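Long-range contacts in 5-carboxymethyl-2-hydroxymuconate semialdehyde dehydrogenase (Thermus thermophilus, PDB 2D4E), which probably oxidises 5-carboxymethyl-2-hydroxymuconate semialdehyde to the corresponding acid with NAD as cofactor, as a member of the aldehyde dehydrogenase family: residues 27-32 with 223-228; 167-172 with 235-240; 243-248 with 264-269. All coordinates share one frame; numbering follows the deposited sequence.

Interaction 1: 27-32 with 223-228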
loop_
_atom_site.group_PDB
_atom_site.type_symbol
_atom_site.label_atom_id
_atom_site.label_comp_id
_atom_site.label_asym_id
_atom_site.label_seq_id
_atom_site.Cartn_x
_atom_site.Cartn_y
_atom_site.Cartn_z
ATOM N N ALA C 27 -0.875 -33.196 -31.927
ATOM C CA ALA C 27 -1.156 -32.295 -30.809
ATOM C C ALA C 27 -2.540 -31.692 -31.045
ATOM O O ALA C 27 -2.731 -30.908 -31.972
ATOM C CB ALA C 27 -0.097 -31.197 -30.741
ATOM N N LEU C 28 -3.505 -32.056 -30.207
ATOM C CA LEU C 28 -4.874 -31.569 -30.377
ATOM C C LEU C 28 -5.257 -30.368 -29.521
ATOM O O LEU C 28 -4.544 -29.986 -28.591
ATOM C CB LEU C 28 -5.862 -32.704 -30.097
ATOM C CG LEU C 28 -5.700 -33.985 -30.924
ATOM C CD1 LEU C 28 -6.665 -35.049 -30.424
ATOM C CD2 LEU C 28 -5.948 -33.677 -32.386
ATOM N N HIS C 29 -6.396 -29.772 -29.854
ATOM C CA HIS C 29 -6.915 -28.642 -29.101
ATOM C C HIS C 29 -7.535 -29.233 -27.846
ATOM O O HIS C 29 -7.782 -30.435 -27.772
ATOM C CB HIS C 29 -8.045 -27.928 -29.857
ATOM C CG HIS C 29 -7.734 -27.612 -31.285
ATOM N ND1 HIS C 29 -6.709 -26.769 -31.659
ATOM C CD2 HIS C 29 -8.338 -28.003 -32.433
ATOM C CE1 HIS C 29 -6.698 -26.653 -32.977
ATOM N NE2 HIS C 29 -7.676 -27.392 -33.469
ATOM N N PHE C 30 -7.769 -28.386 -26.853
ATOM C CA PHE C 30 -8.438 -28.819 -25.641
ATOM C C PHE C 30 -9.575 -27.816 -25.498
ATOM O O PHE C 30 -9.352 -26.647 -25.174
ATOM C CB PHE C 30 -7.535 -28.756 -24.413
ATOM C CG PHE C 30 -8.136 -29.424 -23.214
ATOM C CD1 PHE C 30 -8.137 -30.814 -23.109
ATOM C CD2 PHE C 30 -8.770 -28.675 -22.224
ATOM C CE1 PHE C 30 -8.762 -31.450 -22.038
ATOM C CE2 PHE C 30 -9.402 -29.302 -21.145
ATOM C CZ PHE C 30 -9.397 -30.693 -21.054
ATOM N N ILE C 31 -10.789 -28.277 -25.761
ATOM C CA ILE C 31 -11.959 -27.418 -25.709
ATOM C C ILE C 31 -13.070 -28.024 -24.866
ATOM O O ILE C 31 -13.359 -29.217 -24.964
ATOM C CB ILE C 31 -12.471 -27.155 -27.140
ATOM C CG1 ILE C 31 -11.352 -26.503 -27.959
ATOM C CG2 ILE C 31 -13.716 -26.283 -27.106
ATOM C CD1 ILE C 31 -11.652 -26.364 -29.428
ATOM N N ALA C 32 -13.681 -27.195 -24.027
ATOM C CA ALA C 32 -14.765 -27.641 -23.166
ATOM C C ALA C 32 -14.442 -28.967 -22.467
ATOM O O ALA C 32 -15.268 -29.880 -22.433
ATOM C CB ALA C 32 -16.052 -27.773 -23.982
ATOM N N ASN C 223 -8.774 -23.682 -21.943
ATOM C CA ASN C 223 -8.940 -24.170 -23.307
ATOM C C ASN C 223 -7.710 -23.877 -24.141
ATOM O O ASN C 223 -7.017 -22.882 -23.924
ATOM C CB ASN C 223 -10.146 -23.504 -23.953
ATOM C CG ASN C 223 -11.390 -23.661 -23.124
ATOM O OD1 ASN C 223 -12.157 -24.609 -23.306
ATOM N ND2 ASN C 223 -11.587 -22.747 -22.180
ATOM N N LEU C 224 -7.460 -24.747 -25.111
ATOM C CA LEU C 224 -6.311 -24.613 -25.987
ATOM C C LEU C 224 -6.694 -24.763 -27.448
ATOM O O LEU C 224 -7.430 -25.680 -27.819
ATOM C CB LEU C 224 -5.271 -25.671 -25.630
ATOM C CG LEU C 224 -4.235 -25.988 -26.710
ATOM C CD1 LEU C 224 -3.346 -24.772 -26.939
ATOM C CD2 LEU C 224 -3.412 -27.193 -26.285
ATOM N N VAL C 225 -6.198 -23.851 -28.275
ATOM C CA VAL C 225 -6.453 -23.908 -29.707
ATOM C C VAL C 225 -5.124 -23.726 -30.434
ATOM O O VAL C 225 -4.503 -22.668 -30.349
ATOM C CB VAL C 225 -7.432 -22.808 -30.171
ATOM C CG1 VAL C 225 -7.680 -22.945 -31.664
ATOM C CG2 VAL C 225 -8.749 -22.917 -29.414
ATOM N N GLN C 226 -4.684 -24.771 -31.125
ATOM C CA GLN C 226 -3.434 -24.729 -31.873
ATOM C C GLN C 226 -3.714 -24.094 -33.226
ATOM O O GLN C 226 -4.824 -24.203 -33.752
ATOM C CB GLN C 226 -2.890 -26.145 -32.077
ATOM C CG GLN C 226 -2.558 -26.880 -30.800
ATOM C CD GLN C 226 -1.212 -26.481 -30.226
ATOM O OE1 GLN C 226 -0.613 -25.492 -30.645
ATOM N NE2 GLN C 226 -0.734 -27.251 -29.255
ATOM N N GLY C 227 -2.718 -23.428 -33.798
ATOM C CA GLY C 227 -2.935 -22.816 -35.096
ATOM C C GLY C 227 -2.086 -21.600 -35.391
ATOM O O GLY C 227 -1.376 -21.090 -34.521
ATOM N N PHE C 228 -2.177 -21.131 -36.630
ATOM C CA PHE C 228 -1.414 -19.980 -37.095
ATOM C C PHE C 228 -1.924 -18.665 -36.517
ATOM O O PHE C 228 -3.101 -18.535 -36.182
ATOM C CB PHE C 228 -1.457 -19.927 -38.625
ATOM C CG PHE C 228 -0.888 -21.150 -39.289
ATOM C CD1 PHE C 228 -1.429 -21.624 -40.480
ATOM C CD2 PHE C 228 0.201 -21.823 -38.735
ATOM C CE1 PHE C 228 -0.895 -22.755 -41.113
ATOM C CE2 PHE C 228 0.742 -22.949 -39.357
ATOM C CZ PHE C 228 0.193 -23.418 -40.549
#
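His29 reaches across to Leu224, Val225 and Gln226 and shows how an imidazole can serve as an acceptor for a strand that is leaving its sheet. Its CB rests 3.1 Å from Leu224 O. From there CG lies anti to the carbonyl carbon (chi1 -49°), which carries the ring along the partner backbone. ND1 accepts the N-H of Gln226 at 2.9 Å, with the donor only 7° out of the ring plane, while CE1 comes 3.2 Å from Gln226 O. At the tip, NE2 is hydrogen-bonded to Ser38 OG. Phe30 and Leu224 form the antiparallel hydrogen-bonded pair next door, with N-H to O bonds in both directions. Farther along, Asn223 OD1 takes the N-H of Ala32 at 3.1 Å, nearly along the C=O axis, and ND2 of the same amide binds Gly220 O. Strand 29-31 is thereby fastened to strand 222-224, an outer strand of the parallel sheet of the Rossmann-like cofactor domain. A leucine in place of His29 would probably leave the Gln226 N-H without its acceptor and Ser38 without its ring partner. Because ND1 accepts, the buried imidazole is probably neutral, with its proton on NE2.

Interaction 2: 167-172 with 235-240. With NAD (nicotinamide-adenine-dinucleotide), chain K.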
loop_
_atom_site.group_PDB
_atom_site.type_symbol
_atom_site.label_atom_id
_atom_site.label_comp_id
_atom_site.label_asym_id
_atom_site.label_seq_id
_atom_site.Cartn_x
_atom_site.Cartn_y
_atom_site.Cartn_z
ATOM N N GLY C 167 -7.605 -14.328 -23.341
ATOM C CA GLY C 167 -7.041 -14.964 -24.514
ATOM C C GLY C 167 -5.544 -14.762 -24.380
ATOM O O GLY C 167 -5.068 -13.620 -24.386
ATOM N N ILE C 168 -4.809 -15.863 -24.248
ATOM C CA ILE C 168 -3.361 -15.821 -24.062
ATOM C C ILE C 168 -2.637 -16.279 -25.328
ATOM O O ILE C 168 -2.710 -17.447 -25.714
ATOM C CB ILE C 168 -2.975 -16.709 -22.837
ATOM C CG1 ILE C 168 -3.714 -16.190 -21.598
ATOM C CG2 ILE C 168 -1.464 -16.710 -22.602
ATOM C CD1 ILE C 168 -3.516 -17.015 -20.336
ATOM N N ILE C 169 -1.953 -15.338 -25.979
ATOM C CA ILE C 169 -1.223 -15.607 -27.221
ATOM C C ILE C 169 0.288 -15.497 -26.955
ATOM O O ILE C 169 0.802 -14.423 -26.637
ATOM C CB ILE C 169 -1.678 -14.615 -28.311
ATOM C CG1 ILE C 169 -3.206 -14.668 -28.436
ATOM C CG2 ILE C 169 -1.059 -14.963 -29.632
ATOM C CD1 ILE C 169 -3.792 -13.666 -29.407
ATOM N N THR C 170 0.990 -16.619 -27.102
ATOM C CA THR C 170 2.418 -16.692 -26.794
ATOM C C THR C 170 3.395 -16.963 -27.941
ATOM O O THR C 170 3.003 -17.442 -29.001
ATOM C CB THR C 170 2.624 -17.746 -25.710
ATOM O OG1 THR C 170 1.946 -18.950 -26.096
ATOM C CG2 THR C 170 2.041 -17.261 -24.391
ATOM N N PRO C 171 4.692 -16.667 -27.724
ATOM C CA PRO C 171 5.774 -16.850 -28.701
ATOM C C PRO C 171 6.386 -18.245 -28.723
ATOM O O PRO C 171 6.168 -19.049 -27.816
ATOM C CB PRO C 171 6.777 -15.782 -28.291
ATOM C CG PRO C 171 6.679 -15.830 -26.801
ATOM C CD PRO C 171 5.183 -15.929 -26.542
ATOM N N TRP C 172 7.183 -18.515 -29.754
ATOM C CA TRP C 172 7.797 -19.832 -29.931
ATOM C C TRP C 172 9.077 -20.165 -29.173
ATOM O O TRP C 172 9.444 -21.333 -29.098
ATOM C CB TRP C 172 8.060 -20.086 -31.425
ATOM C CG TRP C 172 8.863 -19.003 -32.115
ATOM C CD1 TRP C 172 8.389 -18.071 -32.992
ATOM C CD2 TRP C 172 10.265 -18.730 -31.961
ATOM N NE1 TRP C 172 9.403 -17.235 -33.394
ATOM C CE2 TRP C 172 10.565 -17.614 -32.776
ATOM C CE3 TRP C 172 11.296 -19.317 -31.213
ATOM C CZ2 TRP C 172 11.855 -17.071 -32.867
ATOM C CZ3 TRP C 172 12.580 -18.778 -31.302
ATOM C CH2 TRP C 172 12.845 -17.664 -32.125
ATOM N N ALA C 235 -8.530 -14.898 -34.799
ATOM C CA ALA C 235 -9.911 -15.235 -34.450
ATOM C C ALA C 235 -10.129 -15.045 -32.948
ATOM O O ALA C 235 -11.196 -14.607 -32.516
ATOM C CB ALA C 235 -10.229 -16.673 -34.852
ATOM N N LEU C 236 -9.114 -15.374 -32.155
ATOM C CA LEU C 236 -9.214 -15.219 -30.703
ATOM C C LEU C 236 -9.272 -13.731 -30.341
ATOM O O LEU C 236 -10.065 -13.316 -29.495
ATOM C CB LEU C 236 -8.021 -15.892 -30.008
ATOM C CG LEU C 236 -7.929 -15.782 -28.475
ATOM C CD1 LEU C 236 -9.228 -16.229 -27.827
ATOM C CD2 LEU C 236 -6.763 -16.622 -27.970
ATOM N N VAL C 237 -8.436 -12.928 -30.992
ATOM C CA VAL C 237 -8.414 -11.498 -30.729
ATOM C C VAL C 237 -9.749 -10.854 -31.087
ATOM O O VAL C 237 -10.207 -9.935 -30.412
ATOM C CB VAL C 237 -7.290 -10.803 -31.527
ATOM C CG1 VAL C 237 -7.357 -9.297 -31.329
ATOM C CG2 VAL C 237 -5.934 -11.331 -31.070
ATOM N N ALA C 238 -10.379 -11.354 -32.140
ATOM C CA ALA C 238 -11.654 -10.807 -32.592
ATOM C C ALA C 238 -12.884 -11.299 -31.851
ATOM O O ALA C 238 -13.933 -10.665 -31.934
ATOM C CB ALA C 238 -11.832 -11.075 -34.086
ATOM N N HIS C 239 -12.773 -12.404 -31.120
ATOM C CA HIS C 239 -13.946 -12.950 -30.443
ATOM C C HIS C 239 -14.515 -12.095 -29.318
ATOM O O HIS C 239 -13.815 -11.743 -28.367
ATOM C CB HIS C 239 -13.670 -14.359 -29.922
ATOM C CG HIS C 239 -14.910 -15.180 -29.759
ATOM N ND1 HIS C 239 -15.896 -14.864 -28.849
ATOM C CD2 HIS C 239 -15.356 -16.266 -30.435
ATOM C CE1 HIS C 239 -16.896 -15.718 -28.974
ATOM N NE2 HIS C 239 -16.594 -16.580 -29.929
ATOM N N PRO C 240 -15.816 -11.776 -29.406
ATOM C CA PRO C 240 -16.552 -10.960 -28.435
ATOM C C PRO C 240 -16.699 -11.522 -27.024
ATOM O O PRO C 240 -17.076 -10.792 -26.108
ATOM C CB PRO C 240 -17.906 -10.741 -29.118
ATOM C CG PRO C 240 -18.096 -11.994 -29.900
ATOM C CD PRO C 240 -16.709 -12.231 -30.489
HETATM P PA NAD K . 4.967 -13.369 -33.092
HETATM O O1A NAD K . 4.732 -13.491 -34.527
HETATM O O2A NAD K . 4.471 -12.091 -32.554
HETATM O O5B NAD K . 4.265 -14.538 -32.212
HETATM C C5B NAD K . 3.559 -14.338 -30.942
HETATM C C4B NAD K . 2.173 -14.929 -31.080
HETATM O O4B NAD K . 1.489 -14.030 -31.981
HETATM C C3B NAD K . 2.118 -16.311 -31.789
HETATM O O3B NAD K . 1.407 -17.271 -30.977
HETATM C C2B NAD K . 1.426 -15.978 -33.121
HETATM O O2B NAD K . 0.642 -17.072 -33.646
HETATM C C1B NAD K . 0.603 -14.763 -32.743
HETATM N N9A NAD K . 0.237 -13.960 -33.895
HETATM C C8A NAD K . 0.987 -13.623 -35.007
HETATM N N7A NAD K . 0.321 -12.853 -35.900
HETATM C C5A NAD K . -0.928 -12.699 -35.299
HETATM C C6A NAD K . -2.116 -11.991 -35.720
HETATM N N6A NAD K . -2.194 -11.316 -36.869
HETATM N N1A NAD K . -3.204 -12.045 -34.861
HETATM C C2A NAD K . -3.117 -12.753 -33.666
HETATM N N3A NAD K . -2.076 -13.430 -33.202
HETATM C C4A NAD K . -1.002 -13.371 -34.059
HETATM O O3 NAD K . 6.460 -13.552 -32.863
HETATM P PN NAD K . 7.449 -14.545 -32.121
HETATM O O1N NAD K . 8.423 -14.971 -33.147
HETATM O O2N NAD K . 6.669 -15.614 -31.476
HETATM O O5D NAD K . 8.043 -13.422 -31.235
HETATM C C5D NAD K . 9.298 -13.392 -30.600
HETATM C C4D NAD K . 9.145 -12.014 -30.038
HETATM O O4D NAD K . 8.493 -12.021 -28.748
HETATM C C3D NAD K . 10.404 -11.163 -29.951
HETATM O O3D NAD K . 10.234 -9.854 -30.530
HETATM C C2D NAD K . 10.651 -11.157 -28.444
HETATM O O2D NAD K . 11.416 -9.997 -28.056
HETATM C C1D NAD K . 9.238 -11.195 -27.905
HETATM N N1N NAD K . 9.156 -11.667 -26.513
HETATM C C2N NAD K . 8.890 -10.644 -25.614
HETATM C C3N NAD K . 8.813 -11.008 -24.278
HETATM C C7N NAD K . 8.550 -9.980 -23.187
HETATM O O7N NAD K . 8.489 -10.364 -22.033
HETATM N N7N NAD K . 8.400 -8.682 -23.504
HETATM C C4N NAD K . 9.006 -12.400 -23.847
HETATM C C5N NAD K . 9.271 -13.339 -24.885
HETATM C C6N NAD K . 9.361 -13.054 -26.221
#
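Ile169 meets Leu236 and Val237 through purely apolar contacts. Its CD1 lies 3.6 Å from Val237 CG2, the two side chains crossing at about a right angle, whereas CG1 slides past Leu236 CD2 at 4.1 Å. That same methyl of Leu236 also sits 3.8 Å from Gly167 CA; a CB at this glycine would press tightly on Leu236 CG. The other branch of Ile169, CG2, is anti to the backbone N and turns to the cofactor, touching C1B and C4B of the adenosine ribose, each at 3.5 Å. Packing of helix against strand thus passes directly into packing against NAD, as expected of a Rossmann-like domain: strand 166-169 is central in its parallel sheet, and helix 229-238 belongs to the crossover from outer strand 222-224 to strand 244-248. Beyond the strand end, Thr170 O accepts a hydrogen bond from NAD O3B at 2.5 Å, Pro171 CB lies 3.2 Å from NAD O2N, and Trp172 N makes a weak bond to that oxygen. The indole of Trp172 holds the crowded position between backbone N and carbonyl carbon (chi1 54°), bringing NE1 close to NAD O1N. Farther out, Lys196 and Glu199 also bind NAD, the ring of Trp172 stands edge-to-face with His352, and backbone bonds to Thr246 fix Gly167 and Ile169 in the sheet.

Interaction 3: 243-248 with 264-269; sequences PLLTLT and HLKRLS. With NAD (nicotinamide-adenine-dinucleotide), chain K.
Leu245 is gripped by Arg267 and Ser269 in the hydrogen-bonding pattern of parallel strands. Its N-H reaches Arg267 O at 2.9 Å and its carbonyl O receives Ser269 N at 3.0 Å; Arg267 N to Pro243 O and a weaker Leu247 N to Ser269 O extend the ladder at its two ends. The Leu268 CA-H adds a contact to Leu245 O. Strands 244-248 and 267-271 are the two arms of a beta-alpha-beta crossover through helix 251-261, part of the Rossmann-like sheet, and their short axes here diverge by 24°. Among apolar contacts, Leu268 CD1 fits against the CB atoms of both Leu245 and Leu247, each at 4.1 Å. Leu245 CD1 packs 3.6 Å from Lys266 CD, on the extended aliphatic part of that lysine. On the other face Leu244 runs beside Arg267, with CD1 over one face of the guanidinium, offset toward its rim. The charged ends find partners beyond the two strands: Lys266 NZ bonds to His239 O, and Arg267 makes salt bridges through NH2 to Asp497 and through NE to Asp483 of the second subunit. Toward the cofactor, Thr248 has CG2 anti to the backbone N, which sets this methyl 3.3 Å from NAD C4N, while OG1 is held by Glu271 and Arg182.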
loop_
_atom_site.group_PDB
_atom_site.type_symbol
_atom_site.label_atom_id
_atom_site.label_comp_id
_atom_site.label_asym_id
_atom_site.label_seq_id
_atom_site.Cartn_x
_atom_site.Cartn_y
_atom_site.Cartn_z
ATOM N N PRO C 243 -12.874 -10.765 -23.431
ATOM C CA PRO C 243 -12.562 -9.359 -23.159
ATOM C C PRO C 243 -11.106 -9.009 -22.872
ATOM O O PRO C 243 -10.683 -7.883 -23.129
ATOM C CB PRO C 243 -13.490 -9.026 -21.994
ATOM C CG PRO C 243 -13.536 -10.321 -21.237
ATOM C CD PRO C 243 -13.672 -11.353 -22.335
ATOM N N LEU C 244 -10.343 -9.964 -22.350
ATOM C CA LEU C 244 -8.935 -9.724 -22.037
ATOM C C LEU C 244 -7.983 -10.504 -22.945
ATOM O O LEU C 244 -8.235 -11.663 -23.295
ATOM C CB LEU C 244 -8.651 -10.075 -20.572
ATOM C CG LEU C 244 -8.903 -8.992 -19.517
ATOM C CD1 LEU C 244 -10.364 -8.515 -19.549
ATOM C CD2 LEU C 244 -8.542 -9.557 -18.148
ATOM N N LEU C 245 -6.881 -9.860 -23.314
ATOM C CA LEU C 245 -5.894 -10.477 -24.186
ATOM C C LEU C 245 -4.472 -10.211 -23.726
ATOM O O LEU C 245 -4.111 -9.067 -23.486
ATOM C CB LEU C 245 -6.020 -9.926 -25.608
ATOM C CG LEU C 245 -7.282 -10.129 -26.441
ATOM C CD1 LEU C 245 -7.163 -9.291 -27.702
ATOM C CD2 LEU C 245 -7.462 -11.602 -26.790
ATOM N N THR C 246 -3.668 -11.258 -23.583
ATOM C CA THR C 246 -2.271 -11.049 -23.230
ATOM C C THR C 246 -1.513 -11.408 -24.501
ATOM O O THR C 246 -1.876 -12.345 -25.209
ATOM C CB THR C 246 -1.775 -11.975 -22.086
ATOM O OG1 THR C 246 -1.775 -13.334 -22.533
ATOM C CG2 THR C 246 -2.664 -11.844 -20.855
ATOM N N LEU C 247 -0.477 -10.647 -24.810
ATOM C CA LEU C 247 0.310 -10.928 -25.991
ATOM C C LEU C 247 1.782 -10.818 -25.677
ATOM O O LEU C 247 2.244 -9.834 -25.099
ATOM C CB LEU C 247 -0.036 -9.968 -27.130
ATOM C CG LEU C 247 0.912 -10.053 -28.335
ATOM C CD1 LEU C 247 0.840 -11.440 -28.974
ATOM C CD2 LEU C 247 0.540 -8.986 -29.349
ATOM N N THR C 248 2.514 -11.854 -26.052
ATOM C CA THR C 248 3.947 -11.883 -25.865
ATOM C C THR C 248 4.480 -12.200 -27.257
ATOM O O THR C 248 4.347 -13.324 -27.746
ATOM C CB THR C 248 4.347 -12.964 -24.854
ATOM O OG1 THR C 248 3.708 -12.698 -23.599
ATOM C CG2 THR C 248 5.845 -12.960 -24.639
ATOM N N HIS C 264 -13.921 -4.518 -30.065
ATOM C CA HIS C 264 -14.611 -4.907 -28.844
ATOM C C HIS C 264 -13.981 -4.244 -27.619
ATOM O O HIS C 264 -14.204 -4.641 -26.482
ATOM C CB HIS C 264 -14.528 -6.429 -28.713
ATOM C CG HIS C 264 -15.383 -7.071 -29.774
ATOM N ND1 HIS C 264 -14.873 -7.708 -30.857
ATOM C CD2 HIS C 264 -16.779 -7.130 -29.841
ATOM C CE1 HIS C 264 -15.938 -8.142 -31.558
ATOM N NE2 HIS C 264 -17.092 -7.811 -30.974
ATOM N N LEU C 265 -13.178 -3.213 -27.867
ATOM C CA LEU C 265 -12.499 -2.483 -26.801
ATOM C C LEU C 265 -11.890 -3.449 -25.790
ATOM O O LEU C 265 -12.098 -3.316 -24.584
ATOM C CB LEU C 265 -13.489 -1.547 -26.103
ATOM C CG LEU C 265 -14.009 -0.400 -26.975
ATOM C CD1 LEU C 265 -15.172 0.292 -26.289
ATOM C CD2 LEU C 265 -12.878 0.581 -27.252
ATOM N N LYS C 266 -11.140 -4.426 -26.283
ATOM C CA LYS C 266 -10.524 -5.400 -25.399
ATOM C C LYS C 266 -9.356 -4.814 -24.616
ATOM O O LYS C 266 -8.682 -3.899 -25.080
ATOM C CB LYS C 266 -10.051 -6.612 -26.202
ATOM C CG LYS C 266 -11.181 -7.358 -26.880
ATOM C CD LYS C 266 -10.728 -8.707 -27.384
ATOM C CE LYS C 266 -11.899 -9.518 -27.916
ATOM N NZ LYS C 266 -11.440 -10.884 -28.278
ATOM N N ARG C 267 -9.140 -5.341 -23.415
ATOM C CA ARG C 267 -8.038 -4.910 -22.566
ATOM C C ARG C 267 -6.833 -5.754 -22.981
ATOM O O ARG C 267 -6.917 -6.982 -23.032
ATOM C CB ARG C 267 -8.381 -5.165 -21.098
ATOM C CG ARG C 267 -7.380 -4.610 -20.101
ATOM C CD ARG C 267 -7.840 -4.888 -18.667
ATOM N NE ARG C 267 -9.255 -4.570 -18.501
ATOM C CZ ARG C 267 -9.958 -4.798 -17.396
ATOM N NH1 ARG C 267 -9.382 -5.341 -16.329
ATOM N NH2 ARG C 267 -11.245 -4.475 -17.358
ATOM N N LEU C 268 -5.712 -5.096 -23.264
ATOM C CA LEU C 268 -4.503 -5.790 -23.705
ATOM C C LEU C 268 -3.308 -5.600 -22.769
ATOM O O LEU C 268 -3.094 -4.515 -22.224
ATOM C CB LEU C 268 -4.144 -5.311 -25.122
ATOM C CG LEU C 268 -2.883 -5.813 -25.839
ATOM C CD1 LEU C 268 -2.884 -7.338 -25.940
ATOM C CD2 LEU C 268 -2.830 -5.202 -27.234
ATOM N N SER C 269 -2.536 -6.672 -22.591
ATOM C CA SER C 269 -1.341 -6.663 -21.750
ATOM C C SER C 269 -0.188 -7.184 -22.602
ATOM O O SER C 269 0.218 -8.344 -22.480
ATOM C CB SER C 269 -1.541 -7.571 -20.535
ATOM O OG SER C 269 -0.364 -7.626 -19.754
HETATM P PA NAD K . 4.967 -13.369 -33.092
HETATM O O1A NAD K . 4.732 -13.491 -34.527
HETATM O O2A NAD K . 4.471 -12.091 -32.554
HETATM O O5B NAD K . 4.265 -14.538 -32.212
HETATM C C5B NAD K . 3.559 -14.338 -30.942
HETATM C C4B NAD K . 2.173 -14.929 -31.080
HETATM O O4B NAD K . 1.489 -14.030 -31.981
HETATM C C3B NAD K . 2.118 -16.311 -31.789
HETATM O O3B NAD K . 1.407 -17.271 -30.977
HETATM C C2B NAD K . 1.426 -15.978 -33.121
HETATM O O2B NAD K . 0.642 -17.072 -33.646
HETATM C C1B NAD K . 0.603 -14.763 -32.743
HETATM N N9A NAD K . 0.237 -13.960 -33.895
HETATM C C8A NAD K . 0.987 -13.623 -35.007
HETATM N N7A NAD K . 0.321 -12.853 -35.900
HETATM C C5A NAD K . -0.928 -12.699 -35.299
HETATM C C6A NAD K . -2.116 -11.991 -35.720
HETATM N N6A NAD K . -2.194 -11.316 -36.869
HETATM N N1A NAD K . -3.204 -12.045 -34.861
HETATM C C2A NAD K . -3.117 -12.753 -33.666
HETATM N N3A NAD K . -2.076 -13.430 -33.202
HETATM C C4A NAD K . -1.002 -13.371 -34.059
HETATM O O3 NAD K . 6.460 -13.552 -32.863
HETATM P PN NAD K . 7.449 -14.545 -32.121
HETATM O O1N NAD K . 8.423 -14.971 -33.147
HETATM O O2N NAD K . 6.669 -15.614 -31.476
HETATM O O5D NAD K . 8.043 -13.422 -31.235
HETATM C C5D NAD K . 9.298 -13.392 -30.600
HETATM C C4D NAD K . 9.145 -12.014 -30.038
HETATM O O4D NAD K . 8.493 -12.021 -28.748
HETATM C C3D NAD K . 10.404 -11.163 -29.951
HETATM O O3D NAD K . 10.234 -9.854 -30.530
HETATM C C2D NAD K . 10.651 -11.157 -28.444
HETATM O O2D NAD K . 11.416 -9.997 -28.056
HETATM C C1D NAD K . 9.238 -11.195 -27.905
HETATM N N1N NAD K . 9.156 -11.667 -26.513
HETATM C C2N NAD K . 8.890 -10.644 -25.614
HETATM C C3N NAD K . 8.813 -11.008 -24.278
HETATM C C7N NAD K . 8.550 -9.980 -23.187
HETATM O O7N NAD K . 8.489 -10.364 -22.033
HETATM N N7N NAD K . 8.400 -8.682 -23.504
HETATM C C4N NAD K . 9.006 -12.400 -23.847
HETATM C C5N NAD K . 9.271 -13.339 -24.885
HETATM C C6N NAD K . 9.361 -13.054 -26.221
HETATM O O HOH W 1 -12.761 -5.393 -21.854
#

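All three contacts reach one parallel sheet, spread along its strand order from one outer strand to the other. Interaction 1 lies at the 222-224 edge, its centre 12 Å from that of interaction 2 and 19 Å from that of interaction 3. Interactions 2 and 3 are only 8 Å apart between centres and touch directly: Lys266 NZ of interaction 3 probably donates to His239 O (2.5 Å) and Val237 O (2.6 Å), at the end of helix 229-238. Both also touch NAD, interaction 2 chiefly along the adenosine ribose and the phosphate on the nicotinamide side, interaction 3 chiefly at the nicotinamide, through Thr248. Interaction 1 stays farther back, the Gln226 side chain about 8 Å from the cofactor.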